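Local structure of periplasmic cell division protein (SufI) (Aquifex aeolicus, 6SYY) at residues I65-T70 with Y172-M177; L72-G77 with K208-S213. The protein is a multicopper oxidase that holds four copper ions and probably couples oxidation of its substrates to the reduction of dioxygen. All coordinates share one frame; numbering follows the deposited sequence.

Contact 1: residues I65-T70 with Y172-M177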
ATOM      1  N   ILE A  65       4.267 -11.667 -15.865  1.00 22.63           N
ATOM      2  CA  ILE A  65       3.812 -11.785 -14.488  1.00 21.79           C
ATOM      3  C   ILE A  65       2.534 -12.606 -14.525  1.00 21.84           C
ATOM      4  O   ILE A  65       1.494 -12.125 -14.995  1.00 30.32           O
ATOM      5  CB  ILE A  65       3.579 -10.417 -13.837  1.00 31.07           C
ATOM      6  CG1 ILE A  65       4.833  -9.554 -13.978  1.00 24.86           C
ATOM      7  CG2 ILE A  65       3.202 -10.584 -12.375  1.00 20.05           C
ATOM      8  CD1 ILE A  65       4.630  -8.128 -13.578  1.00 39.97           C
ATOM      9  N   THR A  66       2.605 -13.842 -14.048  1.00 22.33           N
ATOM     10  CA  THR A  66       1.503 -14.788 -14.165  1.00 32.89           C
ATOM     11  C   THR A  66       0.838 -14.974 -12.811  1.00 25.08           C
ATOM     12  O   THR A  66       1.498 -15.348 -11.837  1.00 33.10           O
ATOM     13  CB  THR A  66       1.990 -16.130 -14.702  1.00 25.38           C
ATOM     14  OG1 THR A  66       2.714 -15.921 -15.919  1.00 44.99           O
ATOM     15  CG2 THR A  66       0.804 -17.045 -14.970  1.00 28.19           C
ATOM     16  N   ALA A  67      -0.467 -14.715 -12.753  1.00 29.44           N
ATOM     17  CA  ALA A  67      -1.268 -15.062 -11.588  1.00 25.74           C
ATOM     18  C   ALA A  67      -1.786 -16.482 -11.760  1.00 31.95           C
ATOM     19  O   ALA A  67      -2.309 -16.828 -12.822  1.00 26.58           O
ATOM     20  CB  ALA A  67      -2.430 -14.088 -11.408  1.00 24.64           C
ATOM     21  N   LYS A  68      -1.629 -17.305 -10.728  1.00 32.45           N
ATOM     22  CA  LYS A  68      -2.001 -18.704 -10.851  1.00 23.28           C
ATOM     23  C   LYS A  68      -2.370 -19.264  -9.487  1.00 32.05           C
ATOM     24  O   LYS A  68      -1.973 -18.737  -8.442  1.00 26.00           O
ATOM     25  CB  LYS A  68      -0.866 -19.531 -11.472  1.00 24.37           C
ATOM     26  CG  LYS A  68       0.347 -19.702 -10.570  1.00 26.26           C
ATOM     27  CD  LYS A  68       1.280 -20.776 -11.110  1.00 32.56           C
ATOM     28  CE  LYS A  68       2.319 -21.156 -10.075  1.00 51.12           C
ATOM     29  NZ  LYS A  68       3.260 -22.204 -10.562  1.00 51.16           N
ATOM     30  N   TRP A  69      -3.143 -20.347  -9.515  1.00 24.83           N
ATOM     31  CA  TRP A  69      -3.435 -21.109  -8.312  1.00 27.16           C
ATOM     32  C   TRP A  69      -2.289 -22.054  -7.987  1.00 25.14           C
ATOM     33  O   TRP A  69      -1.664 -22.630  -8.882  1.00 40.69           O
ATOM     34  CB  TRP A  69      -4.723 -21.910  -8.484  1.00 50.85           C
ATOM     35  CG  TRP A  69      -5.937 -21.082  -8.352  1.00 56.16           C
ATOM     36  CD1 TRP A  69      -6.777 -20.693  -9.351  1.00 28.02           C
ATOM     37  CD2 TRP A  69      -6.454 -20.518  -7.143  1.00 32.07           C
ATOM     38  NE1 TRP A  69      -7.794 -19.926  -8.835  1.00 55.49           N
ATOM     39  CE2 TRP A  69      -7.616 -19.802  -7.482  1.00 44.69           C
ATOM     40  CE3 TRP A  69      -6.047 -20.552  -5.804  1.00 24.48           C
ATOM     41  CZ2 TRP A  69      -8.379 -19.126  -6.531  1.00 31.74           C
ATOM     42  CZ3 TRP A  69      -6.802 -19.880  -4.863  1.00 25.54           C
ATOM     43  CH2 TRP A  69      -7.956 -19.176  -5.230  1.00 31.30           C
ATOM     44  N   THR A  70      -2.018 -22.205  -6.695  1.00 36.49           N
ATOM     45  CA  THR A  70      -1.002 -23.117  -6.187  1.00 44.13           C
ATOM     46  C   THR A  70      -1.339 -23.411  -4.729  1.00 37.99           C
ATOM     47  O   THR A  70      -2.405 -23.026  -4.236  1.00 32.15           O
ATOM     48  CB  THR A  70       0.406 -22.530  -6.355  1.00 29.93           C
ATOM     49  OG1 THR A  70       1.384 -23.537  -6.081  1.00 39.98           O
ATOM     50  CG2 THR A  70       0.620 -21.350  -5.409  1.00 28.24           C
ATOM     51  N   TYR A 172      -6.555 -13.813  -1.278  1.00 25.14           N
ATOM     52  CA  TYR A 172      -6.089 -15.160  -1.572  1.00 26.11           C
ATOM     53  C   TYR A 172      -4.635 -15.207  -2.026  1.00 30.29           C
ATOM     54  O   TYR A 172      -4.102 -16.306  -2.221  1.00 28.68           O
ATOM     55  CB  TYR A 172      -7.003 -15.828  -2.607  1.00 25.54           C
ATOM     56  CG  TYR A 172      -8.106 -16.608  -1.935  1.00 25.84           C
ATOM     57  CD1 TYR A 172      -9.317 -16.007  -1.617  1.00 28.38           C
ATOM     58  CD2 TYR A 172      -7.919 -17.933  -1.573  1.00 29.43           C
ATOM     59  CE1 TYR A 172     -10.318 -16.715  -0.975  1.00 26.26           C
ATOM     60  CE2 TYR A 172      -8.915 -18.649  -0.933  1.00 43.32           C
ATOM     61  CZ  TYR A 172     -10.112 -18.034  -0.638  1.00 36.62           C
ATOM     62  OH  TYR A 172     -11.105 -18.739  -0.002  1.00 43.45           O
ATOM     63  N   GLY A 173      -3.973 -14.063  -2.188  1.00 25.99           N
ATOM     64  CA  GLY A 173      -2.531 -14.100  -2.322  1.00 20.91           C
ATOM     65  C   GLY A 173      -1.892 -13.194  -3.355  1.00 38.45           C
ATOM     66  O   GLY A 173      -0.664 -13.095  -3.402  1.00 37.81           O
ATOM     67  N   LEU A 174      -2.688 -12.532  -4.190  1.00 24.37           N
ATOM     68  CA  LEU A 174      -2.129 -11.646  -5.211  1.00 20.86           C
ATOM     69  C   LEU A 174      -1.803 -10.311  -4.552  1.00 30.22           C
ATOM     70  O   LEU A 174      -2.643  -9.416  -4.451  1.00 39.15           O
ATOM     71  CB  LEU A 174      -3.089 -11.485  -6.382  1.00 20.55           C
ATOM     72  CG  LEU A 174      -3.415 -12.764  -7.152  1.00 20.83           C
ATOM     73  CD1 LEU A 174      -4.304 -12.467  -8.361  1.00 21.00           C
ATOM     74  CD2 LEU A 174      -2.132 -13.472  -7.564  1.00 22.40           C
ATOM     75  N   ALA A 175      -0.562 -10.189  -4.079  1.00 28.00           N
ATOM     76  CA  ALA A 175      -0.072  -8.969  -3.452  1.00 33.06           C
ATOM     77  C   ALA A 175       1.446  -9.031  -3.406  1.00 29.77           C
ATOM     78  O   ALA A 175       2.022 -10.064  -3.054  1.00 27.81           O
ATOM     79  CB  ALA A 175      -0.636  -8.778  -2.035  1.00 19.25           C
ATOM     80  N   GLY A 176       2.084  -7.922  -3.759  1.00 22.06           N
ATOM     81  CA  GLY A 176       3.531  -7.859  -3.745  1.00 24.66           C
ATOM     82  C   GLY A 176       4.003  -6.435  -3.556  1.00 20.85           C
ATOM     83  O   GLY A 176       3.261  -5.472  -3.787  1.00 24.22           O
ATOM     84  N   MET A 177       5.259  -6.318  -3.136  1.00 18.52           N
ATOM     85  CA  MET A 177       5.901  -5.037  -2.889  1.00 18.39           C
ATOM     86  C   MET A 177       6.815  -4.666  -4.052  1.00 24.22           C
ATOM     87  O   MET A 177       7.439  -5.534  -4.671  1.00 21.67           O
ATOM     88  CB  MET A 177       6.704  -5.079  -1.584  1.00 18.41           C
ATOM     89  CG  MET A 177       7.568  -3.851  -1.329  1.00 22.61           C
ATOM     90  SD  MET A 177       8.467  -3.898   0.240  1.00 26.67           S
ATOM     91  CE  MET A 177       7.122  -3.787   1.423  1.00 18.29           C
TER
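Lys68 NZ, on the strand between the touching residues Ala67 and Trp69, is gripped by two groups: a salt bridge to Glu86 OE1 and a hydrogen bond with Tyr91 OH. Ala67 points instead into the first cupredoxin-like beta sandwich, where strand 63-72 of one sheet faces the turn that leads into strand 176-181 of the other. Its CB sits in the fork of Leu174, 3.9 Å from CD1 and 3.9 Å from CD2. With CG beside the backbone N (chi1 -62°), the Leu174 branch is carried toward the strand. Leu83 and Tyr85 of strand 80-86 also touch Leu174, whose side chain lies about 6 Å from that of His159, a copper ligand. Just upstream, Gly173 ends helix 166-172 in a Schellman motif; at its backbone angles a CB would jam against the carbonyl O of Tyr172, which calls for glycine. Tyr172 itself meets Trp69, at the sandwich margin, in an offset edge-to-face pair, the edge of the indole's six-membered ring directed toward the phenol's face, with centroids 5.8 Å apart and planes at 72°. Tyr168 stacks on Tyr172 as well. The indole leads with its outer corner: Trp69 CH2 is 3.9 Å from Tyr172 CD2, and Trp69 CZ3 lies 4.0 Å from the same carbon.

Contact 2: residues L72-G77 with K208-S213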
ATOM      1  N   LEU A  72       0.480 -23.086  -0.864  1.00 28.40           N
ATOM      2  CA  LEU A  72       1.571 -22.576  -0.048  1.00 25.42           C
ATOM      3  C   LEU A  72       1.494 -23.159   1.355  1.00 33.53           C
ATOM      4  O   LEU A  72       0.407 -23.392   1.890  1.00 36.30           O
ATOM      5  CB  LEU A  72       1.537 -21.046   0.032  1.00 29.26           C
ATOM      6  CG  LEU A  72       1.712 -20.299  -1.288  1.00 51.05           C
ATOM      7  CD1 LEU A  72       1.662 -18.794  -1.058  1.00 34.99           C
ATOM      8  CD2 LEU A  72       3.015 -20.711  -1.962  1.00 32.52           C
ATOM      9  N   GLU A  73       2.663 -23.393   1.950  1.00 32.69           N
ATOM     10  CA  GLU A  73       2.744 -23.912   3.314  1.00 38.63           C
ATOM     11  C   GLU A  73       2.935 -22.737   4.268  1.00 26.47           C
ATOM     12  O   GLU A  73       4.039 -22.439   4.722  1.00 36.29           O
ATOM     13  CB  GLU A  73       3.874 -24.927   3.439  1.00 30.34           C
ATOM     14  CG  GLU A  73       3.873 -25.656   4.765  1.00 44.76           C
ATOM     15  CD  GLU A  73       5.068 -26.559   4.938  1.00 38.61           C
ATOM     16  OE1 GLU A  73       6.098 -26.321   4.272  1.00 58.64           O
ATOM     17  OE2 GLU A  73       4.970 -27.508   5.741  1.00 40.83           O
ATOM     18  N   VAL A  74       1.827 -22.058   4.569  1.00 28.23           N
ATOM     19  CA  VAL A  74       1.857 -20.928   5.496  1.00 39.59           C
ATOM     20  C   VAL A  74       1.973 -21.422   6.931  1.00 25.81           C
ATOM     21  O   VAL A  74       2.845 -20.983   7.690  1.00 31.88           O
ATOM     22  CB  VAL A  74       0.606 -20.050   5.300  1.00 37.53           C
ATOM     23  CG1 VAL A  74       0.661 -18.820   6.197  1.00 23.41           C
ATOM     24  CG2 VAL A  74       0.462 -19.653   3.837  1.00 28.63           C
ATOM     25  N   ILE A  75       1.088 -22.333   7.315  1.00 38.93           N
ATOM     26  CA  ILE A  75       1.188 -23.052   8.581  1.00 33.37           C
ATOM     27  C   ILE A  75       1.945 -24.349   8.309  1.00 54.38           C
ATOM     28  O   ILE A  75       1.518 -25.124   7.439  1.00 42.59           O
ATOM     29  CB  ILE A  75      -0.199 -23.343   9.163  1.00 32.73           C
ATOM     30  CG1 ILE A  75      -0.976 -22.043   9.371  1.00 26.97           C
ATOM     31  CG2 ILE A  75      -0.084 -24.138  10.455  1.00 29.13           C
ATOM     32  CD1 ILE A  75      -2.474 -22.242   9.426  1.00 33.27           C
ATOM     33  N   PRO A  76       3.049 -24.618   9.004  1.00 54.29           N
ATOM     34  CA  PRO A  76       3.833 -25.826   8.707  1.00 40.60           C
ATOM     35  C   PRO A  76       2.984 -27.086   8.801  1.00 32.87           C
ATOM     36  O   PRO A  76       2.237 -27.286   9.763  1.00 47.26           O
ATOM     37  CB  PRO A  76       4.935 -25.802   9.772  1.00 47.23           C
ATOM     38  CG  PRO A  76       5.072 -24.357  10.126  1.00 34.90           C
ATOM     39  CD  PRO A  76       3.682 -23.792  10.046  1.00 50.12           C
ATOM     40  N   GLY A  77       3.093 -27.932   7.779  1.00 47.60           N
ATOM     41  CA  GLY A  77       2.333 -29.160   7.713  1.00 37.67           C
ATOM     42  C   GLY A  77       0.978 -29.050   7.046  1.00 50.07           C
ATOM     43  O   GLY A  77       0.271 -30.058   6.949  1.00 42.64           O
ATOM     44  N   LYS A 208      -5.517 -12.710   8.218  1.00 32.48           N
ATOM     45  CA  LYS A 208      -6.214 -13.764   7.494  1.00 41.87           C
ATOM     46  C   LYS A 208      -6.829 -14.740   8.491  1.00 26.05           C
ATOM     47  O   LYS A 208      -6.465 -14.772   9.669  1.00 32.80           O
ATOM     48  CB  LYS A 208      -5.275 -14.498   6.517  1.00 34.64           C
ATOM     49  CG  LYS A 208      -4.808 -13.619   5.363  1.00 30.29           C
ATOM     50  CD  LYS A 208      -4.063 -14.368   4.263  1.00 39.24           C
ATOM     51  CE  LYS A 208      -3.707 -13.398   3.132  1.00 25.92           C
ATOM     52  NZ  LYS A 208      -2.763 -13.968   2.142  1.00 58.04           N
ATOM     53  N   THR A 209      -7.775 -15.535   7.999  1.00 37.86           N
ATOM     54  CA  THR A 209      -8.485 -16.517   8.805  1.00 29.95           C
ATOM     55  C   THR A 209      -8.355 -17.886   8.153  1.00 54.59           C
ATOM     56  O   THR A 209      -8.578 -18.024   6.945  1.00 27.00           O
ATOM     57  CB  THR A 209      -9.959 -16.134   8.952  1.00 42.83           C
ATOM     58  OG1 THR A 209     -10.057 -14.854   9.588  1.00 27.92           O
ATOM     59  CG2 THR A 209     -10.698 -17.164   9.783  1.00 26.24           C
ATOM     60  N   PHE A 210      -8.000 -18.892   8.954  1.00 35.17           N
ATOM     61  CA  PHE A 210      -7.783 -20.255   8.486  1.00 26.73           C
ATOM     62  C   PHE A 210      -8.774 -21.201   9.145  1.00 33.85           C
ATOM     63  O   PHE A 210      -9.082 -21.059  10.333  1.00 55.16           O
ATOM     64  CB  PHE A 210      -6.363 -20.731   8.800  1.00 26.70           C
ATOM     65  CG  PHE A 210      -5.290 -19.894   8.181  1.00 34.20           C
ATOM     66  CD1 PHE A 210      -4.723 -20.262   6.973  1.00 32.00           C
ATOM     67  CD2 PHE A 210      -4.842 -18.742   8.810  1.00 32.25           C
ATOM     68  CE1 PHE A 210      -3.729 -19.500   6.399  1.00 35.47           C
ATOM     69  CE2 PHE A 210      -3.849 -17.970   8.239  1.00 24.21           C
ATOM     70  CZ  PHE A 210      -3.291 -18.353   7.029  1.00 26.12           C
ATOM     71  N   ASP A 211      -9.260 -22.177   8.380  1.00 28.55           N
ATOM     72  CA  ASP A 211     -10.100 -23.227   8.942  1.00 29.80           C
ATOM     73  C   ASP A 211      -9.206 -24.316   9.542  1.00 33.96           C
ATOM     74  O   ASP A 211      -7.985 -24.166   9.638  1.00 35.40           O
ATOM     75  CB  ASP A 211     -11.063 -23.772   7.887  1.00 35.38           C
ATOM     76  CG  ASP A 211     -10.352 -24.506   6.757  1.00 44.07           C
ATOM     77  OD1 ASP A 211      -9.119 -24.371   6.629  1.00 80.14           O
ATOM     78  OD2 ASP A 211     -11.034 -25.222   5.993  1.00 56.50           O
ATOM     79  N   SER A 212      -9.810 -25.436   9.944  1.00 37.49           N
ATOM     80  CA  SER A 212      -9.050 -26.497  10.601  1.00 39.85           C
ATOM     81  C   SER A 212      -7.987 -27.088   9.684  1.00 60.25           C
ATOM     82  O   SER A 212      -6.910 -27.477  10.152  1.00 56.22           O
ATOM     83  CB  SER A 212      -9.996 -27.598  11.081  1.00 45.59           C
ATOM     84  OG  SER A 212     -10.992 -27.084  11.949  1.00 63.82           O
ATOM     85  N   SER A 213      -8.261 -27.153   8.383  1.00 53.02           N
ATOM     86  CA  SER A 213      -7.384 -27.806   7.423  1.00 34.77           C
ATOM     87  C   SER A 213      -6.341 -26.869   6.823  1.00 32.18           C
ATOM     88  O   SER A 213      -5.624 -27.273   5.903  1.00 45.76           O
ATOM     89  CB  SER A 213      -8.216 -28.427   6.301  1.00 32.80           C
ATOM     90  OG  SER A 213      -8.878 -27.420   5.552  1.00 66.14           O
TER
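The turn of the beta hairpin formed by strands 63-72 and 80-86, in the first cupredoxin-like domain, meets the loop after strand 200-208, probably part of the second, where Ile75 and Val74 close on the ring of Phe210. This is an apolar contact between two connecting loops, away from the copper sites. Ile75 brings the end of its side chain over one face of the phenyl ring in a CH-pi contact: Ile75 CD1 is 4.0 Å from the Phe210 ring centroid, 20° off the normal. The methyl is displaced toward the rim, above the bond from CG to CD1, and lies 3.9 Å from Phe210 CG. The two side chains run past one another in opposite directions, and the methyl of Ile75 lies over the CG side of the ring, while Val74 meets CZ at the other end. Val74 arrives at about a right angle, its CG1 branch extended opposite the backbone N (chi1 -177°). Leu232 of strand 230-233 touches both Val74 and Phe210, and Leu216 also packs on Phe210.

Each loop has a polar tie of its own. Gly77 N donates to Glu73 OE2 at 2.8 Å, nearly straight at 173° and meeting the anti lone pair of that oxygen, which bridges Glu73 and Gly77 within the turn. Within 208-213, Ser213 OG gives a longer bond of 3.1 Å to Asp211 OD2, tilted out of the carboxylate plane on its syn side, while Asp211 OD1 accepts from Gln215 N. At the ring's far end, Val74 CG1 stands 4.1 Å from Phe210 CZ.

How the contacts relate
From the N terminus, the chain first lays down 65-70 and, almost at once, 72-77, the end of the same strand and its hairpin turn. About a hundred residues later 172-177 returns to close the loop of contact 1, and 208-213 then closes the longer one of contact 2. The segments alternate, so the two closures cross. Their centres lie about 17 Å apart. Contact 1 joins the sheets of the first cupredoxin-like domain from within; contact 2 ties its hairpin turn to what is probably the next domain. Leu216 bridges them, touching both Tyr172 and Phe210, and Tyr171 OH accepts from Thr209 N.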